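Local atomic coordinates of hypoxanthine phosphoribosyltransferase (Bacillus anthracis, PDB entry 4QYI), a protein that probably salvages purine bases by transferring a phosphoribosyl group from phosphoribosyl pyrophosphate to hypoxanthine or guanine, giving the nucleoside monophosphate and pyrophosphate. Residues 14-17 with 18-22; 31-35 with 36-40; 47-50 with 51-55; 107-110 with 111-115. All coordinates share one frame; numbering follows the deposited sequence.

Contact 1: 14-17 with 18-22; sequences SEEQ and LQEKV
Leu18 and Gln17 bury most surface here, where the first turn of helix 15-32 is closed by Ser14. Leu18 N gives its hydrogen to Ser14 O, 3.0 Å away, the first i to i+4 bond of the helix. The side chain of Leu18 then folds back along the same carbonyl: CG is anti to the carbonyl carbon (chi1 -71°), which lays it 3.3 Å from Ser14 O. Gln17 works on the N-terminal side. Its backbone N reaches Ser14 OG at 3.0 Å, while its side-chain OE1 takes the hydrogen of Ser14 N at 2.8 Å in a nearly straight bond, with an N-H...O angle of 172°. The two bonds run in opposite senses between the same two residues and make a capping box, which satisfies an amide of the first turn and holds OE1 of the Gln17 amide in place. Glu16 is bent at chi2 (-81°), and its OE2 comes to 3.9 Å from Glu20 CG, one turn further on. The two carboxylates do not pair, and Glu16 OE2 stays 4.8 Å from Glu20 OE1, a spacing of like charges that is probably mildly unfavourable at this exposed surface. Glu20 has its salt bridge with Lys23 instead, and Lys21 has one with Glu24. Polar side chains thus line the outer side of the helix, whereas Leu18 is buried against Leu130, Tyr158 and Phe148 of strand 145-149, and Val22 continues that apolar side onto helix 48-55.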
loop_
_atom_site.group_PDB
_atom_site.type_symbol
_atom_site.label_atom_id
_atom_site.label_comp_id
_atom_site.label_asym_id
_atom_site.label_seq_id
_atom_site.Cartn_x
_atom_site.Cartn_y
_atom_site.Cartn_z
ATOM N N SER A 14 3.257 -20.245 -2.400
ATOM C CA SER A 14 3.844 -20.005 -1.099
ATOM C C SER A 14 4.498 -18.649 -0.976
ATOM O O SER A 14 4.778 -17.975 -1.953
ATOM C CB SER A 14 4.905 -21.069 -0.805
ATOM O OG SER A 14 6.046 -20.879 -1.621
ATOM N N GLU A 15 4.754 -18.278 0.266
ATOM C CA GLU A 15 5.436 -17.051 0.590
ATOM C C GLU A 15 6.779 -16.986 -0.154
ATOM O O GLU A 15 7.112 -15.979 -0.774
ATOM C CB GLU A 15 5.650 -17.014 2.103
ATOM C CG GLU A 15 6.410 -15.813 2.620
ATOM C CD GLU A 15 6.495 -15.800 4.141
ATOM O OE1 GLU A 15 5.885 -16.668 4.809
ATOM O OE2 GLU A 15 7.155 -14.893 4.676
ATOM N N GLU A 16 7.540 -18.075 -0.105
ATOM C CA GLU A 16 8.849 -18.112 -0.751
ATOM C C GLU A 16 8.742 -18.028 -2.291
ATOM O O GLU A 16 9.565 -17.394 -2.944
ATOM C CB GLU A 16 9.617 -19.353 -0.258
ATOM C CG GLU A 16 11.069 -19.455 -0.650
ATOM C CD GLU A 16 11.341 -19.978 -2.051
ATOM O OE1 GLU A 16 10.396 -20.187 -2.841
ATOM O OE2 GLU A 16 12.529 -20.214 -2.360
ATOM N N GLN A 17 7.751 -18.689 -2.873
ATOM C CA GLN A 17 7.554 -18.593 -4.318
ATOM C C GLN A 17 7.233 -17.150 -4.714
ATOM O O GLN A 17 7.694 -16.661 -5.739
ATOM C CB GLN A 17 6.406 -19.470 -4.766
ATOM C CG GLN A 17 6.720 -20.939 -4.819
ATOM C CD GLN A 17 5.452 -21.677 -5.183
ATOM O OE1 GLN A 17 4.540 -21.793 -4.376
ATOM N NE2 GLN A 17 5.358 -22.116 -6.428
ATOM N N LEU A 18 6.424 -16.485 -3.900
ATOM C CA LEU A 18 6.065 -15.104 -4.180
ATOM C C LEU A 18 7.295 -14.227 -4.137
ATOM O O LEU A 18 7.510 -13.443 -5.049
ATOM C CB LEU A 18 5.034 -14.593 -3.188
ATOM C CG LEU A 18 3.656 -15.199 -3.371
ATOM C CD1 LEU A 18 2.754 -14.971 -2.168
ATOM C CD2 LEU A 18 3.051 -14.606 -4.625
ATOM N N GLN A 19 8.115 -14.375 -3.105
ATOM C CA GLN A 19 9.322 -13.560 -2.998
ATOM C C GLN A 19 10.266 -13.772 -4.186
ATOM O O GLN A 19 10.810 -12.808 -4.719
ATOM C CB GLN A 19 10.058 -13.850 -1.697
ATOM C CG GLN A 19 11.244 -12.942 -1.418
ATOM C CD GLN A 19 12.197 -13.543 -0.392
ATOM O OE1 GLN A 19 13.392 -13.232 -0.375
ATOM N NE2 GLN A 19 11.669 -14.400 0.478
ATOM N N GLU A 20 10.474 -15.018 -4.594
ATOM C CA GLU A 20 11.338 -15.278 -5.752
ATOM C C GLU A 20 10.770 -14.652 -7.040
ATOM O O GLU A 20 11.492 -14.025 -7.816
ATOM C CB GLU A 20 11.574 -16.779 -5.960
ATOM C CG GLU A 20 12.566 -17.353 -4.971
ATOM C CD GLU A 20 13.914 -16.682 -5.105
ATOM O OE1 GLU A 20 14.369 -16.171 -4.074
ATOM O OE2 GLU A 20 14.474 -16.587 -6.228
ATOM N N LYS A 21 9.478 -14.838 -7.269
ATOM C CA LYS A 21 8.876 -14.312 -8.488
ATOM C C LYS A 21 8.887 -12.789 -8.541
ATOM O O LYS A 21 9.132 -12.206 -9.584
ATOM C CB LYS A 21 7.447 -14.814 -8.659
ATOM C CG LYS A 21 6.836 -14.376 -9.980
ATOM C CD LYS A 21 7.619 -14.905 -11.155
ATOM C CE LYS A 21 7.449 -16.400 -11.282
ATOM N NZ LYS A 21 8.286 -16.938 -12.380
ATOM N N VAL A 22 8.619 -12.155 -7.410
ATOM C CA VAL A 22 8.628 -10.714 -7.354
ATOM C C VAL A 22 10.023 -10.207 -7.710
ATOM O O VAL A 22 10.152 -9.252 -8.471
ATOM C CB VAL A 22 8.085 -10.212 -5.999
ATOM C CG1 VAL A 22 8.183 -8.706 -5.882
ATOM C CG2 VAL A 22 6.620 -10.644 -5.853
#

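Contact 2: 31-35 with 36-40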
loop_
_atom_site.group_PDB
_atom_site.type_symbol
_atom_site.label_atom_id
_atom_site.label_comp_id
_atom_site.label_asym_id
_atom_site.label_seq_id
_atom_site.Cartn_x
_atom_site.Cartn_y
_atom_site.Cartn_z
ATOM N N ARG A 31 15.552 -4.192 -16.628
ATOM C CA ARG A 31 16.113 -4.372 -17.963
ATOM C C ARG A 31 15.465 -3.528 -19.009
ATOM O O ARG A 31 16.132 -3.017 -19.884
ATOM C CB ARG A 31 15.926 -5.807 -18.365
ATOM C CG ARG A 31 16.322 -6.193 -19.765
ATOM C CD ARG A 31 15.949 -7.664 -19.937
ATOM N NE ARG A 31 14.508 -7.859 -19.701
ATOM C CZ ARG A 31 13.544 -7.686 -20.607
ATOM N NH1 ARG A 31 12.271 -7.884 -20.260
ATOM N NH2 ARG A 31 13.832 -7.311 -21.848
ATOM N N ASP A 32 14.143 -3.436 -18.956
ATOM C CA ASP A 32 13.403 -2.660 -19.940
ATOM C C ASP A 32 13.561 -1.159 -19.772
ATOM O O ASP A 32 13.239 -0.429 -20.682
ATOM C CB ASP A 32 11.918 -3.005 -19.869
ATOM C CG ASP A 32 11.619 -4.396 -20.371
ATOM O OD1 ASP A 32 12.446 -4.946 -21.124
ATOM O OD2 ASP A 32 10.573 -4.948 -19.988
ATOM N N PHE A 33 14.052 -0.695 -18.625
ATOM C CA PHE A 33 14.178 0.740 -18.392
ATOM C C PHE A 33 15.540 1.110 -17.886
ATOM O O PHE A 33 15.683 1.923 -16.960
ATOM C CB PHE A 33 13.083 1.202 -17.413
ATOM C CG PHE A 33 11.708 0.980 -17.944
ATOM C CD1 PHE A 33 11.170 1.876 -18.846
ATOM C CD2 PHE A 33 10.971 -0.139 -17.589
ATOM C CE1 PHE A 33 9.920 1.665 -19.367
ATOM C CE2 PHE A 33 9.708 -0.359 -18.116
ATOM C CZ PHE A 33 9.183 0.546 -19.012
ATOM N N GLU A 34 16.542 0.492 -18.495
ATOM C CA GLU A 34 17.918 0.729 -18.139
ATOM C C GLU A 34 18.236 2.216 -18.236
ATOM O O GLU A 34 17.926 2.857 -19.227
ATOM C CB GLU A 34 18.840 -0.054 -19.075
ATOM C CG GLU A 34 20.302 0.074 -18.697
ATOM C CD GLU A 34 21.229 -0.641 -19.668
ATOM O OE1 GLU A 34 20.732 -1.251 -20.631
ATOM O OE2 GLU A 34 22.453 -0.586 -19.469
ATOM N N GLY A 35 18.801 2.771 -17.169
ATOM C CA GLY A 35 19.178 4.180 -17.134
ATOM C C GLY A 35 18.051 5.202 -17.015
ATOM O O GLY A 35 18.291 6.393 -17.198
ATOM N N GLU A 36 16.841 4.779 -16.660
ATOM C CA GLU A 36 15.737 5.731 -16.546
ATOM C C GLU A 36 14.941 5.642 -15.262
ATOM O O GLU A 36 14.919 4.622 -14.592
ATOM C CB GLU A 36 14.762 5.571 -17.717
ATOM C CG GLU A 36 15.452 5.665 -19.069
ATOM C CD GLU A 36 14.505 5.832 -20.230
ATOM O OE1 GLU A 36 14.771 5.187 -21.256
ATOM O OE2 GLU A 36 13.507 6.597 -20.132
ATOM N N GLU A 37 14.277 6.745 -14.950
ATOM C CA GLU A 37 13.373 6.848 -13.802
ATOM C C GLU A 37 12.071 6.151 -14.194
ATOM O O GLU A 37 11.754 6.056 -15.376
ATOM C CB GLU A 37 13.080 8.307 -13.486
ATOM C CG GLU A 37 14.339 9.125 -13.237
ATOM C CD GLU A 37 14.036 10.590 -12.979
ATOM O OE1 GLU A 37 12.883 10.912 -12.621
ATOM O OE2 GLU A 37 14.957 11.419 -13.138
ATOM N N ILE A 38 11.328 5.665 -13.203
ATOM C CA ILE A 38 10.071 4.980 -13.440
ATOM C C ILE A 38 9.010 5.471 -12.484
ATOM O O ILE A 38 9.306 5.797 -11.341
ATOM C CB ILE A 38 10.210 3.467 -13.186
ATOM C CG1 ILE A 38 11.269 2.865 -14.107
ATOM C CG2 ILE A 38 8.884 2.753 -13.411
ATOM C CD1 ILE A 38 11.642 1.448 -13.719
ATOM N N VAL A 39 7.767 5.540 -12.967
ATOM C CA VAL A 39 6.638 5.877 -12.124
ATOM C C VAL A 39 5.823 4.584 -12.011
ATOM O O VAL A 39 5.438 3.983 -13.019
ATOM C CB VAL A 39 5.730 6.978 -12.707
ATOM C CG1 VAL A 39 4.486 7.170 -11.830
ATOM C CG2 VAL A 39 6.501 8.285 -12.855
ATOM N N VAL A 40 5.595 4.151 -10.783
ATOM C CA VAL A 40 4.802 2.960 -10.526
ATOM C C VAL A 40 3.441 3.410 -10.013
ATOM O O VAL A 40 3.349 4.199 -9.084
ATOM C CB VAL A 40 5.466 2.027 -9.508
ATOM C CG1 VAL A 40 4.521 0.920 -9.087
ATOM C CG2 VAL A 40 6.716 1.426 -10.094
#
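Phe33 and Ile38 meet across a tight turn through the CB of the phenylalanine, which lies 4.0 Å from Ile38 CD1 and 4.1 Å from Ile38 CG1. The isoleucine presents its longer branch: CG1 is anti to the carbonyl carbon (chi1 -60°), and its terminal methyl reaches back to the base of the aromatic side chain, approaching the ring itself obliquely. The turn between them is closed by one backbone bond, Glu36 N to Phe33 O at 3.1 Å. Its donor stands above the carbonyl plane, 40° out of it. Gly35, with a phi of +73°, takes the third position of this type II turn. Glu36 leaves the turn with an extended chain that carries OE2 to a hydrogen bond with Asn96, and Asn60 adds a bond to Glu36 O, so side chains from outside help to hold the turn. On the helical side, Arg31 NH2 and Asp32 OD1 form a salt bridge of 2.8 Å, and Asp32 OD2 is bonded to Tyr145. Phe33 and Ile38 both lie on Ile98 of strand 96-101, and Ile38 is already paired through its backbone with Thr63. The arrangement is a type II beta turn linking the end of helix 15-32 to strand 38-43, a parallel strand inside the central sheet of the phosphoribosyltransferase fold.

Contact 3: 47-50 with 51-55; sequences SFVF and AADLI
Ala51 N bonds to Ser47 O at 2.9 Å, the first of four successive i to i+4 bonds across the two segments, continued by the bond from Ile55 N to Ala51 O. The run forms helix 48-55, the helical limb of the beta-alpha-beta unit made with strands 38-43 and 62-71. Of the four, the bond from Leu54 N to Phe50 O is the shortest at 2.7 Å, whereas Ala52 N stands above the plane of the Phe48 carbonyl, 36° out of it. The methyl of Ala51 sits 3.4 Å from Ser47 O, and the methyl of Ala52 lies equally near Phe48 O. Phe50, with CG anti to the backbone N (chi1 175°), stands its ring out from the helix beside Leu54. Both residues also lie on Val100 of strand 96-101 and on Val22 of helix 15-32, and Ala51 packs on Ala42 of strand 38-43, so this side of helix 48-55 is buried in the core. The other side faces a neighbouring subunit, where Phe48 meets an aromatic ring edge-to-face and Asp53 OD2 forms a salt bridge with a basic side chain, besides a hydrogen bond to Tyr158 of its own chain. Phe48 also has Val49 CG2 over one ring face, 3.6 Å above the plane and offset toward the rim. Across the turn, Phe50 CE1 approaches Leu54 CB to 4.4 Å, obliquely to the ring.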
loop_
_atom_site.group_PDB
_atom_site.type_symbol
_atom_site.label_atom_id
_atom_site.label_comp_id
_atom_site.label_asym_id
_atom_site.label_seq_id
_atom_site.Cartn_x
_atom_site.Cartn_y
_atom_site.Cartn_z
ATOM N N SER A 47 -3.340 -4.488 -4.791
ATOM C CA SER A 47 -2.004 -4.583 -5.262
ATOM C C SER A 47 -0.991 -3.973 -4.299
ATOM O O SER A 47 0.209 -4.065 -4.569
ATOM C CB SER A 47 -1.913 -3.815 -6.575
ATOM O OG SER A 47 -1.993 -2.436 -6.298
ATOM N N PHE A 48 -1.427 -3.429 -3.161
ATOM C CA PHE A 48 -0.481 -2.719 -2.273
ATOM C C PHE A 48 0.642 -3.556 -1.694
ATOM O O PHE A 48 1.737 -3.037 -1.536
ATOM C CB PHE A 48 -1.169 -1.887 -1.169
ATOM C CG PHE A 48 -1.430 -2.609 0.128
ATOM C CD1 PHE A 48 -2.513 -3.462 0.283
ATOM C CD2 PHE A 48 -0.604 -2.382 1.227
ATOM C CE1 PHE A 48 -2.744 -4.104 1.486
ATOM C CE2 PHE A 48 -0.839 -3.012 2.433
ATOM C CZ PHE A 48 -1.919 -3.865 2.563
ATOM N N VAL A 49 0.401 -4.833 -1.423
ATOM C CA VAL A 49 1.449 -5.691 -0.856
ATOM C C VAL A 49 2.461 -6.015 -1.942
ATOM O O VAL A 49 3.655 -5.879 -1.755
ATOM C CB VAL A 49 0.867 -6.973 -0.232
ATOM C CG1 VAL A 49 1.982 -7.878 0.239
ATOM C CG2 VAL A 49 -0.066 -6.629 0.923
ATOM N N PHE A 50 1.962 -6.438 -3.090
ATOM C CA PHE A 50 2.807 -6.719 -4.244
ATOM C C PHE A 50 3.664 -5.507 -4.606
ATOM O O PHE A 50 4.872 -5.626 -4.866
ATOM C CB PHE A 50 1.899 -7.137 -5.382
ATOM C CG PHE A 50 2.582 -7.361 -6.699
ATOM C CD1 PHE A 50 3.766 -8.062 -6.783
ATOM C CD2 PHE A 50 1.935 -6.991 -7.887
ATOM C CE1 PHE A 50 4.353 -8.305 -8.005
ATOM C CE2 PHE A 50 2.522 -7.235 -9.115
ATOM C CZ PHE A 50 3.740 -7.890 -9.168
ATOM N N ALA A 51 3.054 -4.335 -4.591
ATOM C CA ALA A 51 3.764 -3.106 -4.961
ATOM C C ALA A 51 4.857 -2.804 -3.975
ATOM O O ALA A 51 5.961 -2.457 -4.382
ATOM C CB ALA A 51 2.817 -1.922 -5.069
ATOM N N ALA A 52 4.544 -2.927 -2.687
ATOM C CA ALA A 52 5.530 -2.670 -1.650
ATOM C C ALA A 52 6.752 -3.584 -1.857
ATOM O O ALA A 52 7.879 -3.129 -1.771
ATOM C CB ALA A 52 4.930 -2.893 -0.264
ATOM N N ASP A 53 6.520 -4.862 -2.163
ATOM C CA ASP A 53 7.625 -5.798 -2.352
ATOM C C ASP A 53 8.357 -5.581 -3.671
ATOM O O ASP A 53 9.586 -5.624 -3.720
ATOM C CB ASP A 53 7.143 -7.248 -2.305
ATOM C CG ASP A 53 6.714 -7.689 -0.912
ATOM O OD1 ASP A 53 6.958 -6.969 0.089
ATOM O OD2 ASP A 53 6.145 -8.791 -0.834
ATOM N N LEU A 54 7.604 -5.345 -4.741
ATOM C CA LEU A 54 8.204 -5.153 -6.055
ATOM C C LEU A 54 9.149 -3.958 -6.113
ATOM O O LEU A 54 10.292 -4.064 -6.587
ATOM C CB LEU A 54 7.102 -4.941 -7.087
ATOM C CG LEU A 54 7.549 -4.769 -8.549
ATOM C CD1 LEU A 54 8.087 -6.083 -9.094
ATOM C CD2 LEU A 54 6.373 -4.289 -9.387
ATOM N N ILE A 55 8.691 -2.812 -5.634
ATOM C CA ILE A 55 9.528 -1.615 -5.742
ATOM C C ILE A 55 10.826 -1.668 -4.953
ATOM O O ILE A 55 11.819 -1.031 -5.341
ATOM C CB ILE A 55 8.760 -0.315 -5.437
ATOM C CG1 ILE A 55 8.393 -0.212 -3.954
ATOM C CG2 ILE A 55 7.541 -0.219 -6.359
ATOM C CD1 ILE A 55 7.696 1.092 -3.617
#

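Contact 4: 107-110 with 111-115. With PO4 (phosphate ion), chain H.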
loop_
_atom_site.group_PDB
_atom_site.type_symbol
_atom_site.label_atom_id
_atom_site.label_comp_id
_atom_site.label_asym_id
_atom_site.label_seq_id
_atom_site.Cartn_x
_atom_site.Cartn_y
_atom_site.Cartn_z
ATOM N N GLY A 107 -9.648 -8.194 -18.213
ATOM C CA GLY A 107 -8.823 -7.104 -18.726
ATOM C C GLY A 107 -9.605 -5.863 -19.110
ATOM O O GLY A 107 -9.020 -4.838 -19.492
ATOM N N LEU A 108 -10.926 -5.945 -18.968
ATOM C CA LEU A 108 -11.814 -4.848 -19.335
ATOM C C LEU A 108 -11.511 -3.580 -18.558
ATOM O O LEU A 108 -11.416 -2.503 -19.124
ATOM C CB LEU A 108 -13.277 -5.277 -19.119
ATOM C CG LEU A 108 -13.777 -6.391 -20.053
ATOM C CD1 LEU A 108 -15.110 -6.972 -19.611
ATOM C CD2 LEU A 108 -13.881 -5.884 -21.483
ATOM N N THR A 109 -11.355 -3.716 -17.252
ATOM C CA THR A 109 -11.088 -2.570 -16.389
ATOM C C THR A 109 -9.720 -1.940 -16.582
ATOM O O THR A 109 -9.549 -0.727 -16.521
ATOM C CB THR A 109 -11.277 -2.963 -14.918
ATOM O OG1 THR A 109 -12.668 -3.235 -14.705
ATOM C CG2 THR A 109 -10.850 -1.847 -13.991
ATOM N N LEU A 110 -8.735 -2.766 -16.825
ATOM C CA LEU A 110 -7.408 -2.249 -17.014
ATOM C C LEU A 110 -7.281 -1.581 -18.391
ATOM O O LEU A 110 -6.516 -0.629 -18.558
ATOM C CB LEU A 110 -6.451 -3.393 -16.841
ATOM C CG LEU A 110 -5.022 -3.042 -16.509
ATOM C CD1 LEU A 110 -4.926 -2.165 -15.257
ATOM C CD2 LEU A 110 -4.314 -4.359 -16.283
ATOM N N HIS A 111 -8.059 -2.058 -19.362
ATOM C CA HIS A 111 -8.074 -1.450 -20.696
ATOM C C HIS A 111 -8.628 -0.035 -20.557
ATOM O O HIS A 111 -8.124 0.909 -21.160
ATOM C CB HIS A 111 -8.946 -2.275 -21.648
ATOM C CG HIS A 111 -8.974 -1.761 -23.055
ATOM N ND1 HIS A 111 -8.002 -2.068 -23.984
ATOM C CD2 HIS A 111 -9.878 -0.985 -23.701
ATOM C CE1 HIS A 111 -8.299 -1.493 -25.137
ATOM N NE2 HIS A 111 -9.435 -0.834 -24.994
ATOM N N PHE A 112 -9.657 0.111 -19.730
ATOM C CA PHE A 112 -10.268 1.401 -19.490
ATOM C C PHE A 112 -9.247 2.301 -18.772
ATOM O O PHE A 112 -9.069 3.470 -19.114
ATOM C CB PHE A 112 -11.545 1.181 -18.661
ATOM C CG PHE A 112 -12.401 2.380 -18.515
ATOM C CD1 PHE A 112 -12.213 3.262 -17.460
ATOM C CD2 PHE A 112 -13.434 2.599 -19.406
ATOM C CE1 PHE A 112 -13.029 4.362 -17.317
ATOM C CE2 PHE A 112 -14.259 3.693 -19.265
ATOM C CZ PHE A 112 -14.060 4.577 -18.221
ATOM N N LEU A 113 -8.553 1.761 -17.779
ATOM C CA LEU A 113 -7.548 2.561 -17.061
ATOM C C LEU A 113 -6.381 2.945 -17.979
ATOM O O LEU A 113 -5.806 4.022 -17.859
ATOM C CB LEU A 113 -7.044 1.852 -15.814
ATOM C CG LEU A 113 -8.114 1.608 -14.747
ATOM C CD1 LEU A 113 -7.486 0.946 -13.530
ATOM C CD2 LEU A 113 -8.794 2.901 -14.323
ATOM N N LYS A 114 -6.083 2.077 -18.928
ATOM C CA LYS A 114 -5.051 2.358 -19.915
ATOM C C LYS A 114 -5.388 3.628 -20.706
ATOM O O LYS A 114 -4.561 4.527 -20.834
ATOM C CB LYS A 114 -4.931 1.177 -20.871
ATOM C CG LYS A 114 -3.886 1.352 -21.952
ATOM C CD LYS A 114 -3.789 0.090 -22.799
ATOM C CE LYS A 114 -2.778 0.246 -23.916
ATOM N NZ LYS A 114 -2.659 -0.986 -24.739
ATOM N N ASP A 115 -6.611 3.701 -21.238
ATOM C CA ASP A 115 -7.047 4.890 -21.975
ATOM C C ASP A 115 -6.969 6.148 -21.106
ATOM O O ASP A 115 -6.626 7.227 -21.588
ATOM C CB ASP A 115 -8.468 4.713 -22.484
ATOM C CG ASP A 115 -8.568 3.710 -23.608
ATOM O OD1 ASP A 115 -7.532 3.341 -24.198
ATOM O OD2 ASP A 115 -9.702 3.328 -23.947
HETATM P P PO4 H . -9.334 -6.471 -14.947
HETATM O O1 PO4 H . -9.361 -6.199 -13.473
HETATM O O2 PO4 H . -8.987 -7.918 -15.168
HETATM O O3 PO4 H . -10.668 -6.259 -15.627
HETATM O O4 PO4 H . -8.351 -5.545 -15.583
#
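Leu110, with CG anti to the backbone N (chi1 -159°), and Leu113, with CG anti to the carbonyl carbon (chi1 -63°), lie three residues apart at the start of helix 108-118 and meet through their CD1 methyls, 4.4 Å from each other. The helix starts in an anion-binding loop, the phosphate-binding loop characteristic of phosphoribosyltransferases, which in relatives holds the 5'-phosphate of the nucleotide. Here a phosphate ion, probably from the crystallisation liquor, sits in that place. Gly107, the N-cap residue, has a phi of +78° and gives its N-H to phosphate O2 at 3.1 Å. Thr109 N reaches phosphate O3 at the same distance, and a weaker, more bent bond runs from Leu110 N to O4. Asp105 N supplies a further bond, so the anion is gripped by backbone amides, and the start of the helix would be expected to favour its negative charge. Of the side chains, Thr109 CB comes to 3.4 Å from phosphate O3. Behind the loop, His111 N bonds to Gly107 O at 2.9 Å and Lys114 N to Leu110 O at 2.8 Å, carrying the helix onward. Leu113 lies on Val82 and Leu84 of strand 82-84, while Leu110 and the long extended chain of Lys114 lie on Phe127 of strand 124-129. Leu113 also lays its CG 3.3 Å from Thr109 O, the same oxygen that accepts its backbone N-H.

In the fold
Contacts 1 and 3 touch: Val22 CG1 of helix 15-32 packs 3.6 Å from Leu54 CA of helix 48-55. Contact 2 begins at the far end of the helix that contact 1 opens, their centres about 23 Å apart, and leads into strand 38-43, where Val40 CG2 meets Ile55 CG2 of contact 3 at 4.2 Å. Contact 4, with the phosphate at the start of its helix, lies apart, its nearest atoms about 9 Å from contact 3 and on the opposite side of the chain's centre. The magnesium ion, bound at Glu101 and Asp102, relates these two: it is about 5 Å from the side chain of Ser47 and about 8 Å from that of Leu110.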